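Local coordinates for protein lipase (Pelosinus fermentans, PDB 5AH0) that hydrolyses ester bonds as a zinc-containing lipase of the alpha/beta-hydrolase clan, and also breaks down the polyester poly(butylene adipate-co-terephthalate), at residues A[64-69]-A[96-101]; A[108-113]-A[121-126]; A[260-265]-A[374-379]; A[127-132]-A[252-257]; A[158-163]-A[355-360]. All blocks are in the same frame, centred on the assembly; numbering follows the deposited sequence.

Interaction 1: A[64-69]-A[96-101]; sequences YIKGGT and WGNLTT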
# COMPACT_ATOMS: atom_id res chain seq x y z
N TYR A 64 -14.10 1.13 -2.67
CA TYR A 64 -13.73 2.51 -2.95
C TYR A 64 -13.77 2.79 -4.44
O TYR A 64 -14.24 3.84 -4.87
CB TYR A 64 -12.35 2.84 -2.38
CG TYR A 64 -12.16 4.32 -2.16
CD1 TYR A 64 -11.74 5.14 -3.20
CD2 TYR A 64 -12.43 4.90 -0.93
CE1 TYR A 64 -11.59 6.50 -3.01
CE2 TYR A 64 -12.28 6.26 -0.72
CZ TYR A 64 -11.85 7.05 -1.77
OH TYR A 64 -11.70 8.41 -1.58
N ILE A 65 -13.29 1.83 -5.23
CA ILE A 65 -13.31 1.91 -6.68
C ILE A 65 -14.70 1.68 -7.28
O ILE A 65 -15.29 2.56 -7.92
CB ILE A 65 -12.34 0.89 -7.30
CG1 ILE A 65 -10.90 1.17 -6.86
CG2 ILE A 65 -12.41 0.95 -8.81
CD1 ILE A 65 -9.88 0.20 -7.43
N LYS A 66 -15.22 0.47 -7.06
CA LYS A 66 -16.47 0.03 -7.68
C LYS A 66 -17.67 0.83 -7.18
O LYS A 66 -18.57 1.16 -7.95
CB LYS A 66 -16.70 -1.46 -7.41
CG LYS A 66 -17.94 -2.02 -8.03
CD LYS A 66 -17.99 -1.72 -9.52
CE LYS A 66 -19.09 -2.52 -10.20
NZ LYS A 66 -19.18 -2.20 -11.65
N GLY A 67 -17.67 1.13 -5.89
CA GLY A 67 -18.79 1.79 -5.24
C GLY A 67 -19.45 0.83 -4.28
O GLY A 67 -19.43 -0.39 -4.50
N GLY A 68 -20.03 1.35 -3.21
CA GLY A 68 -20.82 0.53 -2.29
C GLY A 68 -20.37 0.63 -0.85
O GLY A 68 -19.64 1.55 -0.48
N THR A 69 -20.78 -0.35 -0.04
CA THR A 69 -20.42 -0.40 1.37
C THR A 69 -19.37 -1.49 1.55
O THR A 69 -19.46 -2.57 0.96
CB THR A 69 -21.64 -0.68 2.27
OG1 THR A 69 -22.64 0.32 2.03
CG2 THR A 69 -21.25 -0.66 3.74
N TRP A 96 -16.45 0.09 -13.47
CA TRP A 96 -15.32 -0.83 -13.41
C TRP A 96 -15.80 -2.25 -13.66
O TRP A 96 -16.76 -2.70 -13.03
CB TRP A 96 -14.63 -0.72 -12.05
CG TRP A 96 -13.40 -1.57 -11.86
CD1 TRP A 96 -12.47 -1.89 -12.81
CD2 TRP A 96 -12.98 -2.21 -10.65
NE1 TRP A 96 -11.49 -2.69 -12.26
CE2 TRP A 96 -11.78 -2.89 -10.93
CE3 TRP A 96 -13.49 -2.26 -9.35
CZ2 TRP A 96 -11.09 -3.63 -9.97
CZ3 TRP A 96 -12.81 -2.99 -8.39
CH2 TRP A 96 -11.62 -3.66 -8.71
N GLY A 97 -15.16 -2.96 -14.59
CA GLY A 97 -15.50 -4.35 -14.84
C GLY A 97 -16.67 -4.59 -15.79
O GLY A 97 -16.90 -5.72 -16.23
N ASN A 98 -17.43 -3.54 -16.09
CA ASN A 98 -18.53 -3.65 -17.05
C ASN A 98 -18.03 -3.90 -18.46
O ASN A 98 -16.82 -3.98 -18.72
CB ASN A 98 -19.39 -2.38 -17.07
CG ASN A 98 -20.10 -2.14 -15.76
OD1 ASN A 98 -20.08 -2.98 -14.87
ND2 ASN A 98 -20.73 -0.98 -15.64
N LEU A 99 -18.98 -4.02 -19.38
CA LEU A 99 -18.66 -4.16 -20.79
C LEU A 99 -19.16 -2.93 -21.53
O LEU A 99 -20.18 -2.34 -21.17
CB LEU A 99 -19.29 -5.43 -21.37
CG LEU A 99 -18.72 -6.76 -20.87
CD1 LEU A 99 -19.76 -7.86 -21.00
CD2 LEU A 99 -17.44 -7.13 -21.61
N THR A 100 -18.43 -2.53 -22.56
CA THR A 100 -18.84 -1.40 -23.36
C THR A 100 -19.91 -1.87 -24.34
O THR A 100 -20.23 -3.06 -24.39
CB THR A 100 -17.66 -0.78 -24.13
OG1 THR A 100 -16.98 -1.80 -24.86
CG2 THR A 100 -16.70 -0.11 -23.16
N THR A 101 -20.47 -0.94 -25.10
CA THR A 101 -21.41 -1.27 -26.16
C THR A 101 -20.80 -2.30 -27.11
O THR A 101 -21.48 -3.21 -27.60
CB THR A 101 -21.85 -0.02 -26.96
OG1 THR A 101 -20.69 0.65 -27.48
CG2 THR A 101 -22.61 0.94 -26.06
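Ile65 and Lys66, in the last turn of helix 54-66, pack on Trp96 in a mixed apolar and polar contact that joins the helix end to the loop between strands 85-89 and 108-113. Ile65 comes over one face of the indole: its CG2 branch, anti to the backbone N, sits near the rim of the six-membered ring, 3.4 Å from Trp96 CE3. Lys66 approaches the same ring from the edge, with CB in the indole plane and 3.8 Å from Trp96 CE3. The lysine chain then bends at chi2 (54°) and runs on to a backbone oxygen. Lys66 NZ donates to Trp96 O at 2.8 Å, in the carbonyl plane with a C=O...N angle of 148°; a second bond to Pro94 O grips the ammonium between two carbonyls of the loop. In this alpha/beta-hydrolase fold the indole fills the seam between the helix and the central sheet, where Ile108 of strand 108-113 and Leu123 and Leu127 of helix 116-129 also touch it. Trp96 NE1 is bonded to Trp152 O, fixing the ring's rotation. Farther along the loop, Asn98 crosses the lysine at about a right angle, its OD1 3.4 Å from Lys66 NZ.

Interaction 2: A[108-113]-A[121-126]; sequences IHLVAH and RTLVQL
Leu110, on strand 108-113, and Leu123, on helix 116-129, meet with their side chains at about a right angle, each offering one methyl branch. Leu110 CD1 touches Leu123 CD2 at 3.8 Å. A looser approach of 4.4 Å brings the same Leu110 CD1 to Val124 CG1, and the leucine methyl thereby faces two successive residues of the helix. Leu123 holds CG anti to the backbone N (chi1 174°), which carries its CD2 branch towards the sheet. Leu110 turns CG away from its carbonyl carbon, and its second torsion (161°) brings CD1 to the helix. Between the two segments the chain passes through Ser114 in a tight strand-to-helix connection, the position of the nucleophile elbow in alpha/beta hydrolases; the contact thus lies away from the elbow along both strand and helix, and between these two segments it is purely apolar. The backbones stay well apart, the nearest CA atoms being those of Leu110 and Arg121 at 9.3 Å. Neighbouring strands extend the apolar layer: Val7 and Val9 of strand 6-9 touch Leu110, while Val153 of strand 153-159 touches both Leu110 and Val124. Farther along, Leu123 reaches Leu61 of helix 54-66, and Ile156 lies against Val124. All three touching residues are buried, and successive turns of the helix are knit by bonds such as Gln125 N to Arg121 O.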
# COMPACT_ATOMS: atom_id res chain seq x y z
N ILE A 108 -8.73 -1.71 -15.15
CA ILE A 108 -7.90 -0.62 -14.61
C ILE A 108 -6.46 -1.04 -14.49
O ILE A 108 -6.16 -2.24 -14.50
CB ILE A 108 -8.35 -0.17 -13.21
CG1 ILE A 108 -8.22 -1.32 -12.22
CG2 ILE A 108 -9.77 0.37 -13.23
CD1 ILE A 108 -8.67 -0.97 -10.84
N HIS A 109 -5.56 -0.05 -14.38
CA HIS A 109 -4.18 -0.28 -13.96
C HIS A 109 -4.05 0.08 -12.49
O HIS A 109 -4.38 1.20 -12.09
CB HIS A 109 -3.19 0.58 -14.74
CG HIS A 109 -3.27 0.43 -16.22
ND1 HIS A 109 -2.82 -0.69 -16.88
CD2 HIS A 109 -3.70 1.28 -17.18
CE1 HIS A 109 -2.99 -0.53 -18.18
NE2 HIS A 109 -3.53 0.65 -18.39
N LEU A 110 -3.52 -0.83 -11.68
CA LEU A 110 -3.25 -0.51 -10.29
C LEU A 110 -1.80 -0.08 -10.12
O LEU A 110 -0.87 -0.84 -10.44
CB LEU A 110 -3.59 -1.69 -9.37
CG LEU A 110 -5.11 -1.81 -9.25
CD1 LEU A 110 -5.56 -3.19 -8.75
CD2 LEU A 110 -5.65 -0.67 -8.38
N VAL A 111 -1.60 1.14 -9.65
CA VAL A 111 -0.27 1.63 -9.31
C VAL A 111 -0.23 1.85 -7.81
O VAL A 111 -1.02 2.62 -7.24
CB VAL A 111 0.08 2.95 -10.05
CG1 VAL A 111 1.42 3.47 -9.61
CG2 VAL A 111 0.07 2.74 -11.58
N ALA A 112 0.69 1.14 -7.16
CA ALA A 112 0.73 1.09 -5.72
C ALA A 112 2.12 1.39 -5.20
O ALA A 112 3.12 1.06 -5.83
CB ALA A 112 0.28 -0.26 -5.22
N HIS A 113 2.16 2.01 -4.03
CA HIS A 113 3.38 2.33 -3.33
C HIS A 113 3.37 1.62 -2.00
O HIS A 113 2.32 1.50 -1.36
CB HIS A 113 3.50 3.85 -3.14
CG HIS A 113 4.68 4.28 -2.33
ND1 HIS A 113 4.56 4.81 -1.06
CD2 HIS A 113 6.00 4.30 -2.61
CE1 HIS A 113 5.75 5.13 -0.60
NE2 HIS A 113 6.65 4.82 -1.51
N ARG A 121 -2.19 -6.83 -4.94
CA ARG A 121 -1.99 -8.25 -5.21
C ARG A 121 -3.16 -9.05 -4.60
O ARG A 121 -3.68 -10.00 -5.20
CB ARG A 121 -0.67 -8.75 -4.63
CG ARG A 121 0.58 -8.40 -5.41
CD ARG A 121 1.83 -8.72 -4.57
NE ARG A 121 1.83 -10.11 -4.12
CZ ARG A 121 2.49 -10.56 -3.05
NH1 ARG A 121 3.20 -9.72 -2.30
NH2 ARG A 121 2.43 -11.84 -2.73
N THR A 122 -3.55 -8.64 -3.40
CA THR A 122 -4.62 -9.31 -2.68
C THR A 122 -5.96 -9.03 -3.35
O THR A 122 -6.79 -9.94 -3.50
CB THR A 122 -4.65 -8.86 -1.22
OG1 THR A 122 -3.37 -9.12 -0.63
CG2 THR A 122 -5.72 -9.60 -0.44
N LEU A 123 -6.16 -7.79 -3.75
CA LEU A 123 -7.38 -7.42 -4.46
C LEU A 123 -7.60 -8.29 -5.69
O LEU A 123 -8.70 -8.80 -5.89
CB LEU A 123 -7.35 -5.95 -4.87
CG LEU A 123 -8.52 -5.54 -5.75
CD1 LEU A 123 -9.82 -5.62 -4.95
CD2 LEU A 123 -8.31 -4.14 -6.30
N VAL A 124 -6.57 -8.47 -6.51
CA VAL A 124 -6.75 -9.21 -7.76
C VAL A 124 -6.95 -10.70 -7.48
O VAL A 124 -7.63 -11.40 -8.24
CB VAL A 124 -5.56 -9.03 -8.75
CG1 VAL A 124 -5.36 -7.55 -9.09
CG2 VAL A 124 -4.29 -9.64 -8.21
N GLN A 125 -6.38 -11.17 -6.37
CA GLN A 125 -6.57 -12.56 -5.96
C GLN A 125 -8.04 -12.82 -5.64
O GLN A 125 -8.58 -13.87 -5.98
CB GLN A 125 -5.69 -12.91 -4.76
CG GLN A 125 -5.65 -14.41 -4.47
CD GLN A 125 -4.84 -15.19 -5.49
OE1 GLN A 125 -3.86 -14.68 -6.05
NE2 GLN A 125 -5.26 -16.41 -5.78
N LEU A 126 -8.66 -11.86 -4.97
CA LEU A 126 -10.07 -11.94 -4.61
C LEU A 126 -10.96 -11.72 -5.83
O LEU A 126 -12.00 -12.38 -5.98
CB LEU A 126 -10.38 -10.93 -3.52
CG LEU A 126 -9.76 -11.33 -2.17
CD1 LEU A 126 -10.06 -10.31 -1.08
CD2 LEU A 126 -10.24 -12.72 -1.76

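Interaction 3: A[260-265]-A[374-379]; sequences FSYSTC and KGLAEK
Lys379 sets its ammonium over the face of the Phe260 ring in a cation-pi contact, NZ lying 3.3 Å from the ring centroid and 16° off the normal. The nitrogen is displaced slightly towards the rim, and Phe260 CE1 is its nearest ring atom at 3.2 Å. The two side chains come from opposite directions, the phenyl from strand 258-265 and the lysine from helix 370-380. Lys379 starts out extended and then bends at its last two torsions, folding NZ onto the ring. On the way its CE passes Tyr262 OH at 3.7 Å. The same Tyr262 OH lies 4.2 Å from Leu376 CD1, one turn earlier on the helix, so the phenol end is lined by both residues. Farther out, Trp372 meets the Tyr262 ring edge-to-face, and Thr157 of strand 153-159 touches Phe260, Tyr262 and Leu376 alike. Elsewhere on the helix surface Lys374 NZ and Glu378 OE2 form an i to i+4 salt bridge of 3.1 Å, the carboxylate oxygen being met from above its plane. The axes of strand 260-262 and helix 374-379 run nearly antiparallel, 162° between directions, with 12.6 Å at closest approach. A helix near the C terminus laid antiparallel over the parallel central sheet, on the side opposite helix 116-129, belongs to the three-layer sandwich of alpha/beta hydrolases.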
# COMPACT_ATOMS: atom_id res chain seq x y z
N PHE A 260 4.67 -4.96 -12.88
CA PHE A 260 5.90 -4.17 -12.82
C PHE A 260 6.24 -3.81 -11.38
O PHE A 260 5.39 -3.29 -10.65
CB PHE A 260 5.76 -2.89 -13.66
CG PHE A 260 5.47 -3.14 -15.10
CD1 PHE A 260 6.49 -3.38 -16.00
CD2 PHE A 260 4.16 -3.15 -15.56
CE1 PHE A 260 6.22 -3.61 -17.34
CE2 PHE A 260 3.89 -3.38 -16.90
CZ PHE A 260 4.92 -3.61 -17.79
N SER A 261 7.49 -4.05 -10.99
CA SER A 261 7.95 -3.73 -9.65
C SER A 261 9.20 -2.85 -9.69
O SER A 261 10.18 -3.17 -10.36
CB SER A 261 8.25 -5.00 -8.87
OG SER A 261 9.43 -5.60 -9.36
N TYR A 262 9.14 -1.73 -8.98
CA TYR A 262 10.27 -0.84 -8.86
C TYR A 262 10.90 -0.99 -7.49
O TYR A 262 10.18 -1.09 -6.50
CB TYR A 262 9.83 0.61 -9.09
CG TYR A 262 9.49 0.92 -10.53
CD1 TYR A 262 8.21 0.71 -11.02
CD2 TYR A 262 10.46 1.41 -11.40
CE1 TYR A 262 7.90 0.99 -12.34
CE2 TYR A 262 10.16 1.68 -12.72
CZ TYR A 262 8.88 1.47 -13.19
OH TYR A 262 8.58 1.75 -14.50
N SER A 263 12.23 -1.03 -7.43
CA SER A 263 12.93 -1.18 -6.16
C SER A 263 13.67 0.08 -5.77
O SER A 263 14.25 0.76 -6.63
CB SER A 263 13.90 -2.35 -6.22
OG SER A 263 13.19 -3.58 -6.12
N THR A 264 13.65 0.40 -4.48
CA THR A 264 14.29 1.60 -3.96
C THR A 264 15.40 1.26 -2.98
O THR A 264 15.37 0.24 -2.32
CB THR A 264 13.30 2.50 -3.23
OG1 THR A 264 12.62 1.72 -2.24
CG2 THR A 264 12.29 3.09 -4.21
N CYS A 265 16.37 2.16 -2.89
CA CYS A 265 17.49 1.97 -1.99
C CYS A 265 18.06 3.34 -1.69
O CYS A 265 18.15 4.17 -2.59
CB CYS A 265 18.56 1.06 -2.60
SG CYS A 265 19.83 0.57 -1.39
N LYS A 374 4.30 10.46 -15.38
CA LYS A 374 3.75 10.58 -16.73
C LYS A 374 4.34 9.48 -17.61
O LYS A 374 3.63 8.81 -18.36
CB LYS A 374 4.02 11.97 -17.31
CG LYS A 374 3.50 12.21 -18.70
CD LYS A 374 3.60 13.70 -18.99
CE LYS A 374 3.08 14.06 -20.38
NZ LYS A 374 3.91 13.46 -21.44
N GLY A 375 5.65 9.28 -17.49
CA GLY A 375 6.33 8.22 -18.22
C GLY A 375 5.76 6.86 -17.91
O GLY A 375 5.56 6.04 -18.81
N LEU A 376 5.48 6.61 -16.64
CA LEU A 376 4.88 5.34 -16.24
C LEU A 376 3.50 5.17 -16.87
O LEU A 376 3.22 4.12 -17.45
CB LEU A 376 4.78 5.24 -14.71
CG LEU A 376 4.00 4.04 -14.17
CD1 LEU A 376 4.49 2.71 -14.76
CD2 LEU A 376 4.03 3.98 -12.62
N ALA A 377 2.65 6.19 -16.77
CA ALA A 377 1.31 6.11 -17.37
C ALA A 377 1.35 5.83 -18.88
O ALA A 377 0.54 5.05 -19.38
CB ALA A 377 0.54 7.39 -17.12
N GLU A 378 2.29 6.47 -19.58
CA GLU A 378 2.47 6.23 -21.02
C GLU A 378 2.76 4.76 -21.26
O GLU A 378 2.16 4.15 -22.14
CB GLU A 378 3.62 7.07 -21.59
CG GLU A 378 3.38 8.57 -21.59
CD GLU A 378 4.62 9.37 -22.03
OE1 GLU A 378 5.74 8.82 -21.99
OE2 GLU A 378 4.46 10.54 -22.42
N LYS A 379 3.68 4.20 -20.47
CA LYS A 379 4.06 2.80 -20.62
C LYS A 379 2.82 1.92 -20.43
O LYS A 379 2.57 1.00 -21.21
CB LYS A 379 5.16 2.42 -19.63
CG LYS A 379 5.74 1.02 -19.86
CD LYS A 379 7.15 0.85 -19.26
CE LYS A 379 7.12 0.78 -17.75
NZ LYS A 379 6.27 -0.37 -17.33

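Interaction 4: A[127-132]-A[252-257]; sequences LKEGSE and KAQSDI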
# COMPACT_ATOMS: atom_id res chain seq x y z
N LEU A 127 -10.54 -10.82 -6.72
CA LEU A 127 -11.26 -10.58 -7.96
C LEU A 127 -11.41 -11.86 -8.78
O LEU A 127 -12.51 -12.22 -9.22
CB LEU A 127 -10.56 -9.52 -8.81
CG LEU A 127 -10.66 -8.10 -8.29
CD1 LEU A 127 -10.01 -7.15 -9.26
CD2 LEU A 127 -12.13 -7.75 -8.10
N LYS A 128 -10.29 -12.54 -8.96
CA LYS A 128 -10.23 -13.70 -9.83
C LYS A 128 -10.91 -14.91 -9.24
O LYS A 128 -11.62 -15.63 -9.94
CB LYS A 128 -8.77 -14.04 -10.14
CG LYS A 128 -8.14 -13.17 -11.19
CD LYS A 128 -8.88 -13.35 -12.49
CE LYS A 128 -8.06 -12.87 -13.66
NZ LYS A 128 -6.74 -13.57 -13.65
N GLU A 129 -10.70 -15.15 -7.95
CA GLU A 129 -11.10 -16.43 -7.38
C GLU A 129 -11.91 -16.32 -6.10
O GLU A 129 -12.27 -17.33 -5.51
CB GLU A 129 -9.85 -17.27 -7.13
CG GLU A 129 -9.04 -17.48 -8.40
CD GLU A 129 -7.66 -18.03 -8.14
OE1 GLU A 129 -7.48 -18.69 -7.10
OE2 GLU A 129 -6.75 -17.76 -8.95
N GLY A 130 -12.22 -15.09 -5.68
CA GLY A 130 -13.02 -14.86 -4.49
C GLY A 130 -12.51 -15.62 -3.28
O GLY A 130 -11.33 -15.96 -3.21
N SER A 131 -13.39 -15.88 -2.34
CA SER A 131 -13.02 -16.67 -1.17
C SER A 131 -13.98 -17.84 -1.05
O SER A 131 -15.20 -17.65 -0.94
CB SER A 131 -13.03 -15.82 0.10
OG SER A 131 -12.73 -16.60 1.25
N GLU A 132 -13.46 -19.06 -1.10
CA GLU A 132 -14.30 -20.23 -0.97
C GLU A 132 -14.90 -20.26 0.43
O GLU A 132 -16.05 -20.67 0.62
CB GLU A 132 -13.51 -21.51 -1.25
CG GLU A 132 -14.40 -22.70 -1.54
CD GLU A 132 -13.82 -23.59 -2.62
OE1 GLU A 132 -12.58 -23.66 -2.74
OE2 GLU A 132 -14.61 -24.20 -3.38
N LYS A 252 -1.12 -15.12 -5.48
CA LYS A 252 -0.22 -15.54 -6.54
C LYS A 252 -0.36 -14.65 -7.76
O LYS A 252 -1.38 -13.98 -7.94
CB LYS A 252 -0.49 -17.00 -6.94
CG LYS A 252 -0.47 -18.00 -5.79
CD LYS A 252 -1.01 -19.34 -6.27
CE LYS A 252 -1.02 -20.41 -5.19
NZ LYS A 252 0.27 -21.16 -5.16
N ALA A 253 0.67 -14.64 -8.59
CA ALA A 253 0.66 -13.82 -9.79
C ALA A 253 -0.37 -14.37 -10.76
O ALA A 253 -0.31 -15.54 -11.14
CB ALA A 253 2.04 -13.78 -10.43
N GLN A 254 -1.34 -13.54 -11.14
CA GLN A 254 -2.36 -13.95 -12.10
C GLN A 254 -1.82 -13.97 -13.52
O GLN A 254 -0.87 -13.26 -13.85
CB GLN A 254 -3.58 -13.03 -11.99
CG GLN A 254 -4.06 -12.87 -10.56
CD GLN A 254 -4.66 -14.15 -10.01
OE1 GLN A 254 -5.10 -15.03 -10.76
NE2 GLN A 254 -4.66 -14.29 -8.69
N SER A 255 -2.46 -14.77 -14.36
CA SER A 255 -1.99 -15.02 -15.72
C SER A 255 -2.23 -13.85 -16.66
O SER A 255 -1.45 -13.62 -17.58
CB SER A 255 -2.68 -16.26 -16.28
OG SER A 255 -2.47 -17.37 -15.42
N ASP A 256 -3.32 -13.12 -16.43
CA ASP A 256 -3.75 -12.08 -17.36
C ASP A 256 -3.45 -10.69 -16.84
O ASP A 256 -4.14 -9.73 -17.20
CB ASP A 256 -5.24 -12.19 -17.63
CG ASP A 256 -6.03 -12.19 -16.35
OD1 ASP A 256 -5.45 -12.56 -15.31
OD2 ASP A 256 -7.22 -11.80 -16.38
N ILE A 257 -2.45 -10.58 -15.96
CA ILE A 257 -2.05 -9.29 -15.42
C ILE A 257 -0.56 -8.99 -15.66
O ILE A 257 0.30 -9.79 -15.31
CB ILE A 257 -2.29 -9.21 -13.90
CG1 ILE A 257 -3.75 -9.51 -13.56
CG2 ILE A 257 -1.89 -7.84 -13.36
CD1 ILE A 257 -4.06 -9.37 -12.09
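Lys128 and Gln254 bring their CA atoms to 8.2 Å, where the final turn of helix 116-129 faces a type I beta turn spanning Gln254 to Ile257. In the alpha/beta-hydrolase fold this joins the C-terminal end of the helix that follows the nucleophile-elbow position to the loop leading into strand 258-265. Lys128 carries most of the contact. Its chain, bent at chi2 (-62°) and again at chi4, slides past Gln254 in the opposite direction, with Lys128 CG 3.6 Å from Gln254 OE1. At the far end Lys128 NZ is paired with Asp256 OD1 in a salt bridge whose modelled length, 2.3 Å, is too short to be reliable. Asp256 reaches the lysine with CG between its backbone N and carbonyl carbon (chi1 54°), and Ser151 lies close to its other oxygen. Gln254 in turn packs on Val124 one turn back along the helix, while its backbone N is held by Tyr259 OH. Its amide nitrogen, NE2, lies close to Gln125 OE1 on the same helix. Gly130, with positive phi, ends the helix immediately beyond the contact. Glu129, extended and exposed, crosses Gln254 obliquely: the carboxylate and amide planes stand 80° apart, and Glu129 OE2 merely approaches another oxygen, Gln254 OE1, at 3.7 Å.

Interaction 5: A[158-163]-A[355-360]; sequences TIASPH and IDHMDA
Ile159 and Ala360 make the tight apolar half of this buried contact, Ile159 CG2 meeting Ala360 CB at 3.8 Å. Beside them Ala160 meets the edge of the His357 imidazole: Ala160 O lies near the ring plane, 3.5 Å from His357 CE1, and Ala160 CB is 3.8 Å from His357 ND1. With CG anti to the backbone N (chi1 -160°), His357 swings its ring across to the end of strand 153-159, where Ala160 takes up a positive phi as the chain leaves the strand. The ring nitrogens are engaged elsewhere: ND1 is hydrogen-bonded to Asp315 OD2 and NE2 to Ser114 OG. This Ser-His-Asp chain is consistent with the catalytic triad of an alpha/beta hydrolase, His357 standing on the loop after strand 352-353 and Ser114 at the nucleophile-elbow position. Ala160 also touches Asp315, and thereby lies against two members of the set. Looser and nearer solvent is Asp356, which is partly exposed and takes no part in the packing on 158-163. It shapes its own loop instead. In an Asx motif Asp356 OD1 accepts from Asp359 N at 3.0 Å, nearly along the C-O axis, while Asp359 OD2 takes Asp356 N at 2.9 Å on its anti side, tilted somewhat out of the carboxylate plane. On the strand side, Thr158 OG1 and His163 NE2 are hydrogen-bonded at 2.9 Å across the intervening turn.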
# COMPACT_ATOMS: atom_id res chain seq x y z
N THR A 158 4.06 -1.92 -8.62
CA THR A 158 4.31 -1.68 -7.21
C THR A 158 5.64 -0.97 -7.05
O THR A 158 6.60 -1.23 -7.77
CB THR A 158 4.26 -2.96 -6.36
OG1 THR A 158 5.41 -3.76 -6.63
CG2 THR A 158 2.97 -3.75 -6.65
N ILE A 159 5.64 -0.02 -6.13
CA ILE A 159 6.79 0.83 -5.90
C ILE A 159 7.19 0.79 -4.45
O ILE A 159 6.38 1.15 -3.59
CB ILE A 159 6.50 2.27 -6.30
CG1 ILE A 159 5.95 2.31 -7.72
CG2 ILE A 159 7.76 3.13 -6.13
CD1 ILE A 159 5.56 3.70 -8.17
N ALA A 160 8.42 0.36 -4.19
CA ALA A 160 8.94 0.24 -2.84
C ALA A 160 8.06 -0.63 -1.96
O ALA A 160 7.85 -0.33 -0.79
CB ALA A 160 9.10 1.62 -2.21
N SER A 161 7.55 -1.72 -2.52
CA SER A 161 6.65 -2.59 -1.78
C SER A 161 7.36 -3.74 -1.07
O SER A 161 8.30 -4.32 -1.62
CB SER A 161 5.57 -3.14 -2.70
OG SER A 161 4.71 -2.09 -3.10
N PRO A 162 6.90 -4.08 0.14
CA PRO A 162 7.46 -5.17 0.95
C PRO A 162 6.82 -6.52 0.63
O PRO A 162 6.04 -7.08 1.41
CB PRO A 162 7.12 -4.74 2.38
CG PRO A 162 5.79 -4.01 2.22
CD PRO A 162 5.85 -3.33 0.86
N HIS A 163 7.18 -7.07 -0.53
CA HIS A 163 6.58 -8.32 -0.96
C HIS A 163 7.05 -9.51 -0.13
O HIS A 163 6.39 -10.54 -0.09
CB HIS A 163 6.88 -8.55 -2.44
CG HIS A 163 6.23 -7.55 -3.34
ND1 HIS A 163 4.87 -7.50 -3.54
CD2 HIS A 163 6.76 -6.55 -4.09
CE1 HIS A 163 4.59 -6.52 -4.39
NE2 HIS A 163 5.72 -5.93 -4.74
N ILE A 355 16.89 6.76 -3.95
CA ILE A 355 15.50 7.15 -3.78
C ILE A 355 14.99 6.59 -2.44
O ILE A 355 14.94 5.37 -2.27
CB ILE A 355 14.64 6.60 -4.94
CG1 ILE A 355 15.14 7.15 -6.28
CG2 ILE A 355 13.12 6.86 -4.71
CD1 ILE A 355 14.80 8.60 -6.49
N ASP A 356 14.66 7.43 -1.47
CA ASP A 356 14.15 6.84 -0.23
C ASP A 356 12.63 6.62 -0.32
O ASP A 356 12.01 6.90 -1.36
CB ASP A 356 14.54 7.65 1.03
CG ASP A 356 13.89 9.04 1.12
OD1 ASP A 356 12.69 9.22 0.80
OD2 ASP A 356 14.60 9.97 1.58
N HIS A 357 12.05 6.11 0.75
CA HIS A 357 10.67 5.65 0.70
C HIS A 357 9.64 6.72 0.34
O HIS A 357 8.74 6.47 -0.46
CB HIS A 357 10.28 5.05 2.04
CG HIS A 357 9.10 4.14 1.98
ND1 HIS A 357 9.14 2.92 1.34
CD2 HIS A 357 7.86 4.26 2.49
CE1 HIS A 357 7.97 2.32 1.46
NE2 HIS A 357 7.17 3.12 2.16
N MET A 358 9.78 7.91 0.92
CA MET A 358 8.83 8.99 0.63
C MET A 358 9.15 9.67 -0.69
O MET A 358 8.25 10.23 -1.32
CB MET A 358 8.80 10.02 1.75
CG MET A 358 8.45 9.42 3.10
SD MET A 358 6.94 8.46 2.99
CE MET A 358 5.72 9.76 2.86
N ASP A 359 10.43 9.63 -1.09
CA ASP A 359 10.84 10.12 -2.40
C ASP A 359 9.96 9.47 -3.46
O ASP A 359 9.54 10.12 -4.43
CB ASP A 359 12.32 9.78 -2.70
CG ASP A 359 13.34 10.73 -2.03
OD1 ASP A 359 13.01 11.91 -1.76
OD2 ASP A 359 14.50 10.29 -1.80
N ALA A 360 9.68 8.19 -3.26
CA ALA A 360 9.10 7.36 -4.30
C ALA A 360 7.68 7.75 -4.63
O ALA A 360 7.23 7.52 -5.76
CB ALA A 360 9.15 5.89 -3.88

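In the fold
From the N terminus, interaction 1 (64-69 with 96-101) closes the first loop, which takes in the small two-stranded antiparallel sheet and helix 74-80, before interaction 2 opens at strand 108-113 and closes a short strand-to-helix loop. Interaction 4 follows from the far end of that helix and spans to residues 252-257. Inside its span interaction 5 opens at 158-163, and the two cross, as do interactions 5 and 3, while 4 closes before 3 opens; none nests. Trp96 brings interaction 1 against both 2 and 4. Strands 108-113, 153-159 and 258-265 are successive neighbours in the sheet, linking interactions 2, 5 and 3, with helices on its opposite faces.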